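Local coordinates for protein cytosolic IMP-GMP specific 5'-nucleotidase (Legionella pneumophila subsp. pneumophila, PDB 4OHF) that probably hydrolyses the 5'-phosphate of IMP and GMP in the cytosol, as a magnesium-dependent nucleotidase of the HAD superfamily, at residues Y215-L220 with E232-L237; L338-K343 with L395-S400; A68-V73 with G302-G307. All blocks are in the same frame, centred on the assembly; numbering follows the deposited sequence.

Contact 1: residues Y215-L220 with E232-L237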
loop_
_atom_site.group_PDB
_atom_site.type_symbol
_atom_site.label_atom_id
_atom_site.label_comp_id
_atom_site.label_asym_id
_atom_site.label_seq_id
_atom_site.Cartn_x
_atom_site.Cartn_y
_atom_site.Cartn_z
ATOM N N TYR B 215 -0.990 37.847 -11.356
ATOM C CA TYR B 215 0.335 37.972 -10.756
ATOM C C TYR B 215 1.443 37.725 -11.776
ATOM O O TYR B 215 2.468 38.402 -11.752
ATOM C CB TYR B 215 0.471 36.986 -9.593
ATOM C CG TYR B 215 1.830 36.970 -8.938
ATOM C CD1 TYR B 215 2.208 37.960 -8.038
ATOM C CD2 TYR B 215 2.735 35.951 -9.215
ATOM C CE1 TYR B 215 3.457 37.932 -7.426
ATOM C CE2 TYR B 215 3.984 35.916 -8.610
ATOM C CZ TYR B 215 4.341 36.909 -7.714
ATOM O OH TYR B 215 5.587 36.875 -7.120
ATOM N N SER B 216 1.233 36.765 -12.669
ATOM C CA SER B 216 2.229 36.443 -13.682
ATOM C C SER B 216 2.399 37.546 -14.696
ATOM O O SER B 216 3.495 37.772 -15.196
ATOM C CB SER B 216 1.849 35.166 -14.432
ATOM O OG SER B 216 1.652 34.107 -13.524
ATOM N N LYS B 217 1.305 38.221 -15.017
ATOM C CA LYS B 217 1.343 39.301 -15.995
ATOM C C LYS B 217 2.185 40.446 -15.462
ATOM O O LYS B 217 2.952 41.055 -16.205
ATOM C CB LYS B 217 -0.082 39.785 -16.310
ATOM C CG LYS B 217 -0.188 40.546 -17.623
ATOM C CD LYS B 217 -1.631 40.774 -18.065
ATOM C CE LYS B 217 -2.346 41.777 -17.172
ATOM N NZ LYS B 217 -3.697 42.126 -17.701
ATOM N N LEU B 218 2.045 40.716 -14.165
ATOM C CA LEU B 218 2.791 41.779 -13.497
ATOM C C LEU B 218 4.285 41.452 -13.460
ATOM O O LEU B 218 5.129 42.213 -13.954
ATOM C CB LEU B 218 2.303 41.921 -12.069
ATOM C CG LEU B 218 2.342 43.296 -11.421
ATOM C CD1 LEU B 218 2.272 43.068 -9.919
ATOM C CD2 LEU B 218 3.582 44.083 -11.793
ATOM N N LEU B 219 4.602 40.304 -12.869
ATOM C CA LEU B 219 5.977 39.865 -12.721
ATOM C C LEU B 219 6.728 39.668 -14.042
ATOM O O LEU B 219 7.898 40.037 -14.161
ATOM C CB LEU B 219 6.012 38.572 -11.914
ATOM C CG LEU B 219 7.341 38.301 -11.211
ATOM C CD1 LEU B 219 7.450 39.186 -9.978
ATOM C CD2 LEU B 219 7.412 36.840 -10.809
ATOM N N LEU B 220 6.068 39.081 -15.033
ATOM C CA LEU B 220 6.719 38.858 -16.316
ATOM C C LEU B 220 7.068 40.185 -16.954
ATOM O O LEU B 220 8.153 40.351 -17.510
ATOM C CB LEU B 220 5.820 38.047 -17.250
ATOM C CG LEU B 220 5.730 36.551 -16.930
ATOM C CD1 LEU B 220 4.710 35.880 -17.832
ATOM C CD2 LEU B 220 7.088 35.919 -17.112
ATOM N N GLU B 232 8.300 45.765 -28.918
ATOM C CA GLU B 232 8.128 44.350 -28.598
ATOM C C GLU B 232 7.282 44.165 -27.336
ATOM O O GLU B 232 7.125 45.091 -26.549
ATOM C CB GLU B 232 9.497 43.671 -28.424
ATOM C CG GLU B 232 10.162 43.261 -29.737
ATOM C CD GLU B 232 11.535 42.621 -29.549
ATOM O OE1 GLU B 232 12.079 42.080 -30.536
ATOM O OE2 GLU B 232 12.075 42.664 -28.425
ATOM N N HIS B 233 6.729 42.968 -27.164
ATOM C CA HIS B 233 5.902 42.644 -26.007
ATOM C C HIS B 233 6.374 41.323 -25.442
ATOM O O HIS B 233 6.578 40.379 -26.196
ATOM C CB HIS B 233 4.452 42.533 -26.443
ATOM C CG HIS B 233 3.903 43.807 -26.991
ATOM N ND1 HIS B 233 3.431 44.822 -26.183
ATOM C CD2 HIS B 233 3.815 44.264 -28.261
ATOM C CE1 HIS B 233 3.077 45.848 -26.934
ATOM N NE2 HIS B 233 3.300 45.535 -28.198
ATOM N N TRP B 234 6.535 41.237 -24.125
ATOM C CA TRP B 234 7.022 39.992 -23.542
ATOM C C TRP B 234 6.215 38.792 -23.977
ATOM O O TRP B 234 6.745 37.695 -24.067
ATOM C CB TRP B 234 7.061 40.057 -22.010
ATOM C CG TRP B 234 5.740 40.230 -21.331
ATOM C CD1 TRP B 234 5.209 41.394 -20.859
ATOM C CD2 TRP B 234 4.803 39.201 -21.005
ATOM N NE1 TRP B 234 4.000 41.153 -20.253
ATOM C CE2 TRP B 234 3.728 39.812 -20.329
ATOM C CE3 TRP B 234 4.765 37.820 -21.219
ATOM C CZ2 TRP B 234 2.627 39.089 -19.865
ATOM C CZ3 TRP B 234 3.669 37.102 -20.759
ATOM C CH2 TRP B 234 2.617 37.739 -20.088
ATOM N N GLN B 235 4.941 39.006 -24.268
ATOM C CA GLN B 235 4.064 37.927 -24.688
ATOM C C GLN B 235 4.516 37.234 -25.976
ATOM O O GLN B 235 4.145 36.086 -26.228
ATOM C CB GLN B 235 2.645 38.453 -24.893
ATOM C CG GLN B 235 1.919 38.888 -23.642
ATOM C CD GLN B 235 2.258 40.291 -23.206
ATOM O OE1 GLN B 235 1.555 40.864 -22.396
ATOM N NE2 GLN B 235 3.342 40.848 -23.735
ATOM N N GLY B 236 5.287 37.940 -26.802
ATOM C CA GLY B 236 5.763 37.364 -28.053
ATOM C C GLY B 236 6.823 36.297 -27.818
ATOM O O GLY B 236 7.109 35.472 -28.691
ATOM N N LEU B 237 7.407 36.319 -26.625
ATOM C CA LEU B 237 8.421 35.357 -26.248
ATOM C C LEU B 237 7.800 33.995 -25.955
ATOM O O LEU B 237 8.455 32.960 -26.097
ATOM C CB LEU B 237 9.155 35.848 -25.002
ATOM C CG LEU B 237 10.045 37.082 -25.136
ATOM C CD1 LEU B 237 10.541 37.499 -23.765
ATOM C CD2 LEU B 237 11.212 36.767 -26.057
#
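L220 on helix 213-224 and W234 in the following loop are the closest backbone points of the two segments, with CA atoms 7.3 Å apart. Helix and loop together form the connection of a beta-alpha-beta crossover in the HAD-type fold, leading from strand 204-208 to its parallel neighbour 240-243, so the chain here folds back on its own crossover helix.

The contact is built round the indole of W234. CG of W234 stands between its backbone N and carbonyl carbon (chi1 63°), and this turns the ring toward the helix. L220 lies across one face: its CB sits 3.9 Å from the centroid of the six-membered ring of W234 and only 5° off the normal, a CH-pi contact, while CD1 reaches over the rim at CZ3 and CH2. A branched aliphatic chain suits this place, since L220 also packs on L28 and I29 near the magnesium-binding loop, its side chain about 8 Å from that of D25. Tryptophan suits the other side, offering a broad flat face against which L220 can lie. The amide carbon CD of Q235 lies above the opposite face of the ring. K217, one turn before L220, needs only its aliphatic part here: its amine leads away from the loop, while its CG meets the ring edge in plane, 3.9 Å from CZ2 of W234.

Contact 2: residues L338-K343 with L395-S400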
loop_
_atom_site.group_PDB
_atom_site.type_symbol
_atom_site.label_atom_id
_atom_site.label_comp_id
_atom_site.label_asym_id
_atom_site.label_seq_id
_atom_site.Cartn_x
_atom_site.Cartn_y
_atom_site.Cartn_z
ATOM N N LEU B 338 39.791 23.946 -2.991
ATOM C CA LEU B 338 40.669 23.157 -3.844
ATOM C C LEU B 338 42.018 22.837 -3.217
ATOM O O LEU B 338 42.333 21.679 -2.974
ATOM C CB LEU B 338 40.881 23.850 -5.187
ATOM C CG LEU B 338 40.037 23.295 -6.346
ATOM C CD1 LEU B 338 40.512 23.947 -7.636
ATOM C CD2 LEU B 338 40.183 21.780 -6.456
ATOM N N PRO B 339 42.824 23.856 -2.926
ATOM C CA PRO B 339 44.112 23.521 -2.329
ATOM C C PRO B 339 44.017 22.529 -1.165
ATOM O O PRO B 339 44.858 21.637 -1.053
ATOM C CB PRO B 339 44.669 24.885 -1.924
ATOM C CG PRO B 339 43.442 25.712 -1.698
ATOM C CD PRO B 339 42.546 25.300 -2.817
ATOM N N ILE B 340 43.010 22.661 -0.304
ATOM C CA ILE B 340 42.879 21.721 0.806
ATOM C C ILE B 340 42.420 20.347 0.303
ATOM O O ILE B 340 42.869 19.314 0.799
ATOM C CB ILE B 340 41.877 22.219 1.880
ATOM C CG1 ILE B 340 42.473 23.387 2.667
ATOM C CG2 ILE B 340 41.566 21.101 2.862
ATOM C CD1 ILE B 340 43.568 22.974 3.664
ATOM N N GLU B 341 41.529 20.342 -0.683
ATOM C CA GLU B 341 41.006 19.098 -1.253
ATOM C C GLU B 341 42.152 18.279 -1.824
ATOM O O GLU B 341 42.165 17.053 -1.749
ATOM C CB GLU B 341 39.994 19.408 -2.366
ATOM C CG GLU B 341 38.612 18.773 -2.199
ATOM C CD GLU B 341 37.498 19.817 -2.011
ATOM O OE1 GLU B 341 37.420 20.761 -2.842
ATOM O OE2 GLU B 341 36.702 19.687 -1.040
ATOM N N LYS B 342 43.114 18.975 -2.410
ATOM C CA LYS B 342 44.274 18.322 -2.993
ATOM C C LYS B 342 45.151 17.787 -1.872
ATOM O O LYS B 342 45.654 16.670 -1.944
ATOM C CB LYS B 342 45.066 19.318 -3.850
ATOM C CG LYS B 342 44.299 19.816 -5.075
ATOM C CD LYS B 342 45.091 20.860 -5.859
ATOM C CE LYS B 342 44.280 21.444 -7.013
ATOM N NZ LYS B 342 44.983 22.601 -7.643
ATOM N N LYS B 343 45.316 18.598 -0.833
ATOM C CA LYS B 343 46.136 18.236 0.317
ATOM C C LYS B 343 45.589 16.961 0.930
ATOM O O LYS B 343 46.347 16.061 1.302
ATOM C CB LYS B 343 46.106 19.355 1.361
ATOM C CG LYS B 343 47.292 19.358 2.316
ATOM C CD LYS B 343 48.567 19.765 1.585
ATOM C CE LYS B 343 48.422 21.166 0.989
ATOM N NZ LYS B 343 48.063 22.163 2.038
ATOM N N LEU B 395 40.784 17.703 7.268
ATOM C CA LEU B 395 39.346 17.591 7.068
ATOM C C LEU B 395 38.611 18.730 7.781
ATOM O O LEU B 395 37.825 19.439 7.157
ATOM C CB LEU B 395 38.827 16.231 7.561
ATOM C CG LEU B 395 39.280 14.966 6.806
ATOM C CD1 LEU B 395 38.749 13.723 7.517
ATOM C CD2 LEU B 395 38.805 15.003 5.366
ATOM N N GLN B 396 38.862 18.900 9.082
ATOM C CA GLN B 396 38.240 19.974 9.873
ATOM C C GLN B 396 38.401 21.309 9.138
ATOM O O GLN B 396 37.517 22.161 9.139
ATOM C CB GLN B 396 38.902 20.067 11.259
ATOM C CG GLN B 396 38.786 21.451 11.910
ATOM C CD GLN B 396 39.740 21.671 13.096
ATOM O OE1 GLN B 396 40.955 21.437 12.998
ATOM N NE2 GLN B 396 39.190 22.141 14.215
ATOM N N GLU B 397 39.557 21.472 8.511
ATOM C CA GLU B 397 39.880 22.669 7.751
ATOM C C GLU B 397 38.997 22.759 6.508
ATOM O O GLU B 397 38.559 23.850 6.108
ATOM C CB GLU B 397 41.339 22.610 7.340
ATOM C CG GLU B 397 41.762 23.686 6.395
ATOM C CD GLU B 397 43.001 24.370 6.882
ATOM O OE1 GLU B 397 44.091 23.742 6.836
ATOM O OE2 GLU B 397 42.867 25.533 7.337
ATOM N N GLN B 398 38.744 21.609 5.892
ATOM C CA GLN B 398 37.911 21.573 4.702
ATOM C C GLN B 398 36.478 21.953 5.031
ATOM O O GLN B 398 35.780 22.532 4.208
ATOM C CB GLN B 398 37.921 20.185 4.085
ATOM C CG GLN B 398 36.965 20.036 2.922
ATOM C CD GLN B 398 36.983 18.632 2.348
ATOM O OE1 GLN B 398 36.703 17.662 3.055
ATOM N NE2 GLN B 398 37.321 18.516 1.062
ATOM N N ASN B 399 36.047 21.626 6.239
ATOM C CA ASN B 399 34.688 21.918 6.662
ATOM C C ASN B 399 34.358 23.407 6.761
ATOM O O ASN B 399 33.213 23.814 6.530
ATOM C CB ASN B 399 34.406 21.216 7.991
ATOM C CG ASN B 399 34.203 19.723 7.817
ATOM O OD1 ASN B 399 34.072 18.982 8.790
ATOM N ND2 ASN B 399 34.170 19.274 6.564
ATOM N N SER B 400 35.359 24.212 7.087
ATOM C CA SER B 400 35.162 25.647 7.213
ATOM C C SER B 400 34.767 26.342 5.898
ATOM O O SER B 400 34.371 27.514 5.925
ATOM C CB SER B 400 36.424 26.302 7.778
ATOM O OG SER B 400 37.542 26.073 6.939
#
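I340 packs against both E397 and Q398, and this apolar contact forms the first shell. Its CD1 and CG1 lie against the methylene CG of E397, with CD1 3.4 Å from that CG, while its other branch, CG2, rests 4.0 Å from CB of Q398. The two branches thus divide the work between two successive residues of the facing helix. I340 and E397 meet roughly at right angles; with CG of E397 anti to its backbone N (chi1 172°), its CG and CD are laid against the isoleucine, and OE1 of the carboxylate also touches CD1.

Beside this pair the side chains of E341 and Q398 approach each other at about a right angle. A hydrogen bond from NE2 of Q398 to OE2 of E341 is doubtful in its details, since the modelled separation is too short and the angle too bent. The extended chain of Q398 and the chain of E341, bent at chi2, bring the two polar ends together.

These residues lie at the open end of a long antiparallel helical hairpin, formed by helices 338-367 and 374-399. The short axes here run 9.7 Å apart at 156°. E341 belongs to the first turn of its helix, where an acidic side chain would be favoured by the helix dipole.

Farther out, OE2 of E341 has a weak hydrogen bond to Y402 OH and a long, weak ion pair with R408. I340 also packs on L394 and F401, and Q398 on I344, extending the apolar seam between the helices. OG of S400 donates to the backbone O of E397 (2.6 Å).

Contact 3: residues A68-V73 with G302-G307. With MG (magnesium ion), chain J.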
loop_
_atom_site.group_PDB
_atom_site.type_symbol
_atom_site.label_atom_id
_atom_site.label_comp_id
_atom_site.label_asym_id
_atom_site.label_seq_id
_atom_site.Cartn_x
_atom_site.Cartn_y
_atom_site.Cartn_z
ATOM N N ALA B 68 20.311 26.295 8.230
ATOM C CA ALA B 68 19.927 25.098 7.501
ATOM C C ALA B 68 20.435 25.144 6.054
ATOM O O ALA B 68 20.893 26.180 5.559
ATOM C CB ALA B 68 18.412 24.921 7.533
ATOM N N ILE B 69 20.358 24.004 5.383
ATOM C CA ILE B 69 20.813 23.894 4.014
ATOM C C ILE B 69 19.765 23.149 3.193
ATOM O O ILE B 69 18.862 22.534 3.760
ATOM C CB ILE B 69 22.183 23.195 3.998
ATOM C CG1 ILE B 69 23.152 24.073 3.232
ATOM C CG2 ILE B 69 22.100 21.767 3.458
ATOM C CD1 ILE B 69 24.528 23.483 3.131
ATOM N N ARG B 70 19.853 23.216 1.865
ATOM C CA ARG B 70 18.870 22.533 1.033
ATOM C C ARG B 70 19.073 21.021 1.042
ATOM O O ARG B 70 20.192 20.548 1.201
ATOM C CB ARG B 70 18.940 23.059 -0.400
ATOM C CG ARG B 70 17.922 22.421 -1.363
ATOM C CD ARG B 70 18.010 23.052 -2.733
ATOM N NE ARG B 70 16.993 22.559 -3.646
ATOM C CZ ARG B 70 16.793 23.046 -4.868
ATOM N NH1 ARG B 70 17.541 24.046 -5.322
ATOM N NH2 ARG B 70 15.846 22.533 -5.646
ATOM N N GLY B 71 17.980 20.274 0.887
ATOM C CA GLY B 71 18.054 18.821 0.841
ATOM C C GLY B 71 17.807 18.057 2.132
ATOM O O GLY B 71 17.704 16.838 2.111
ATOM N N LEU B 72 17.692 18.764 3.252
ATOM C CA LEU B 72 17.481 18.115 4.537
ATOM C C LEU B 72 16.129 17.425 4.649
ATOM O O LEU B 72 15.183 17.763 3.935
ATOM C CB LEU B 72 17.641 19.122 5.676
ATOM C CG LEU B 72 18.974 19.870 5.688
ATOM C CD1 LEU B 72 19.099 20.672 6.983
ATOM C CD2 LEU B 72 20.137 18.878 5.533
ATOM N N VAL B 73 16.052 16.456 5.557
ATOM C CA VAL B 73 14.827 15.694 5.786
ATOM C C VAL B 73 14.304 15.891 7.209
ATOM O O VAL B 73 15.069 15.857 8.179
ATOM C CB VAL B 73 15.065 14.177 5.585
ATOM C CG1 VAL B 73 13.806 13.409 5.955
ATOM C CG2 VAL B 73 15.486 13.887 4.152
ATOM N N GLY B 302 12.305 23.191 -14.125
ATOM C CA GLY B 302 11.811 23.676 -12.844
ATOM C C GLY B 302 12.945 24.015 -11.883
ATOM O O GLY B 302 14.128 23.927 -12.249
ATOM N N ASP B 303 12.597 24.397 -10.655
ATOM C CA ASP B 303 13.596 24.750 -9.651
ATOM C C ASP B 303 13.594 23.828 -8.440
ATOM O O ASP B 303 14.527 23.846 -7.649
ATOM C CB ASP B 303 13.402 26.191 -9.187
ATOM C CG ASP B 303 11.952 26.531 -8.956
ATOM O OD1 ASP B 303 11.286 26.965 -9.908
ATOM O OD2 ASP B 303 11.466 26.350 -7.830
ATOM N N HIS B 304 12.548 23.026 -8.286
ATOM C CA HIS B 304 12.492 22.085 -7.167
ATOM C C HIS B 304 11.810 20.779 -7.554
ATOM O O HIS B 304 10.914 20.784 -8.381
ATOM C CB HIS B 304 11.800 22.731 -5.945
ATOM C CG HIS B 304 12.645 23.768 -5.257
ATOM N ND1 HIS B 304 12.743 25.071 -5.706
ATOM C CD2 HIS B 304 13.485 23.675 -4.196
ATOM C CE1 HIS B 304 13.607 25.731 -4.955
ATOM N NE2 HIS B 304 14.072 24.907 -4.033
ATOM N N ILE B 305 12.247 19.664 -6.964
ATOM C CA ILE B 305 11.672 18.354 -7.276
ATOM C C ILE B 305 10.272 18.194 -6.732
ATOM O O ILE B 305 10.050 18.330 -5.531
ATOM C CB ILE B 305 12.523 17.191 -6.720
ATOM C CG1 ILE B 305 13.785 17.006 -7.558
ATOM C CG2 ILE B 305 11.729 15.895 -6.763
ATOM C CD1 ILE B 305 14.736 18.143 -7.476
ATOM N N TYR B 306 9.331 17.885 -7.620
ATOM C CA TYR B 306 7.920 17.700 -7.251
ATOM C C TYR B 306 7.636 16.412 -6.482
ATOM O O TYR B 306 7.031 15.478 -7.016
ATOM C CB TYR B 306 7.036 17.743 -8.510
ATOM C CG TYR B 306 6.892 19.129 -9.086
ATOM C CD1 TYR B 306 6.109 20.083 -8.442
ATOM C CD2 TYR B 306 7.604 19.515 -10.225
ATOM C CE1 TYR B 306 6.040 21.391 -8.905
ATOM C CE2 TYR B 306 7.545 20.831 -10.700
ATOM C CZ TYR B 306 6.758 21.761 -10.025
ATOM O OH TYR B 306 6.701 23.070 -10.438
ATOM N N GLY B 307 8.067 16.365 -5.228
ATOM C CA GLY B 307 7.826 15.188 -4.423
ATOM C C GLY B 307 8.280 13.892 -5.062
ATOM O O GLY B 307 9.474 13.712 -5.319
HETATM MG MG MG J . 9.223 27.621 -9.470
HETATM O O HOH W 1 16.996 26.205 -7.659
HETATM O O HOH W 2 8.215 26.942 -7.780
#
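The magnesium site of the HAD-type catalytic domain includes the loop after strand 298-302, and R70 reaches this loop at D303 and H304. NH2 of R70 donates to the backbone O of D303 over 2.7 Å; the donor lies in the carbonyl plane, while the oxygen is tilted out of the guanidinium plane. The same guanidinium lies over the imidazole of H304, with centres 3.8 Å apart and planes at 27°, and NH2 stands above the ring near its rim. Arginine suits the place because a single flat group can both bond to a carbonyl and stack; its chain, fully extended from the first torsion (chi1 -179°), spans the gap from a type II turn, I69 to L72, whose positive phi is taken by G71.

D303 is the first aspartate of the GDxxxxD form of HAD motif IV, and its two oxygens are held separately. OD1 binds magnesium at 2.2 Å, alongside D23 OD1 and D25 O, and also takes a hydrogen bond from T27. OD2, through its anti lone pair, accepts a hydrogen bond from ND1 of H304 at 2.8 Å, nearly straight (172°) and in the ring plane. The imidazole is therefore placed to steady the metal ligand, consistent with a second-shell role.

R70 is itself fixed by salt bridges: NH1 to E326 and NH2 to D125. The same OD1 of D125 also accepts a hydrogen bond from the backbone N of I305, so one carboxylate grips both the arginine and the loop it meets. A water accepts from NH1 of R70 (3.2 Å) and donates weakly to the backbone O of D303, bridging the segments.

Overall arrangement
From the N terminus, the 68-73 turn comes first, ahead of strand 73-75 of the five-stranded antiparallel sheet. It meets 302-307, with 228 residues between, in contact 3, which ties that region to the metal-bearing loop of the main mixed sheet. Within this long loop, contact 1 closes a short one of 11 residues, drawing together helix 213-224 and the approach to strand 240-243 in the same main sheet. Contact 2 follows contact 3 along the chain and closes the helical hairpin, 51 residues between its segments. None of the loops cross. Contacts 1 and 2 lie on opposite sides of the chain's centre, centres 46 Å apart, with contact 3 near that centre.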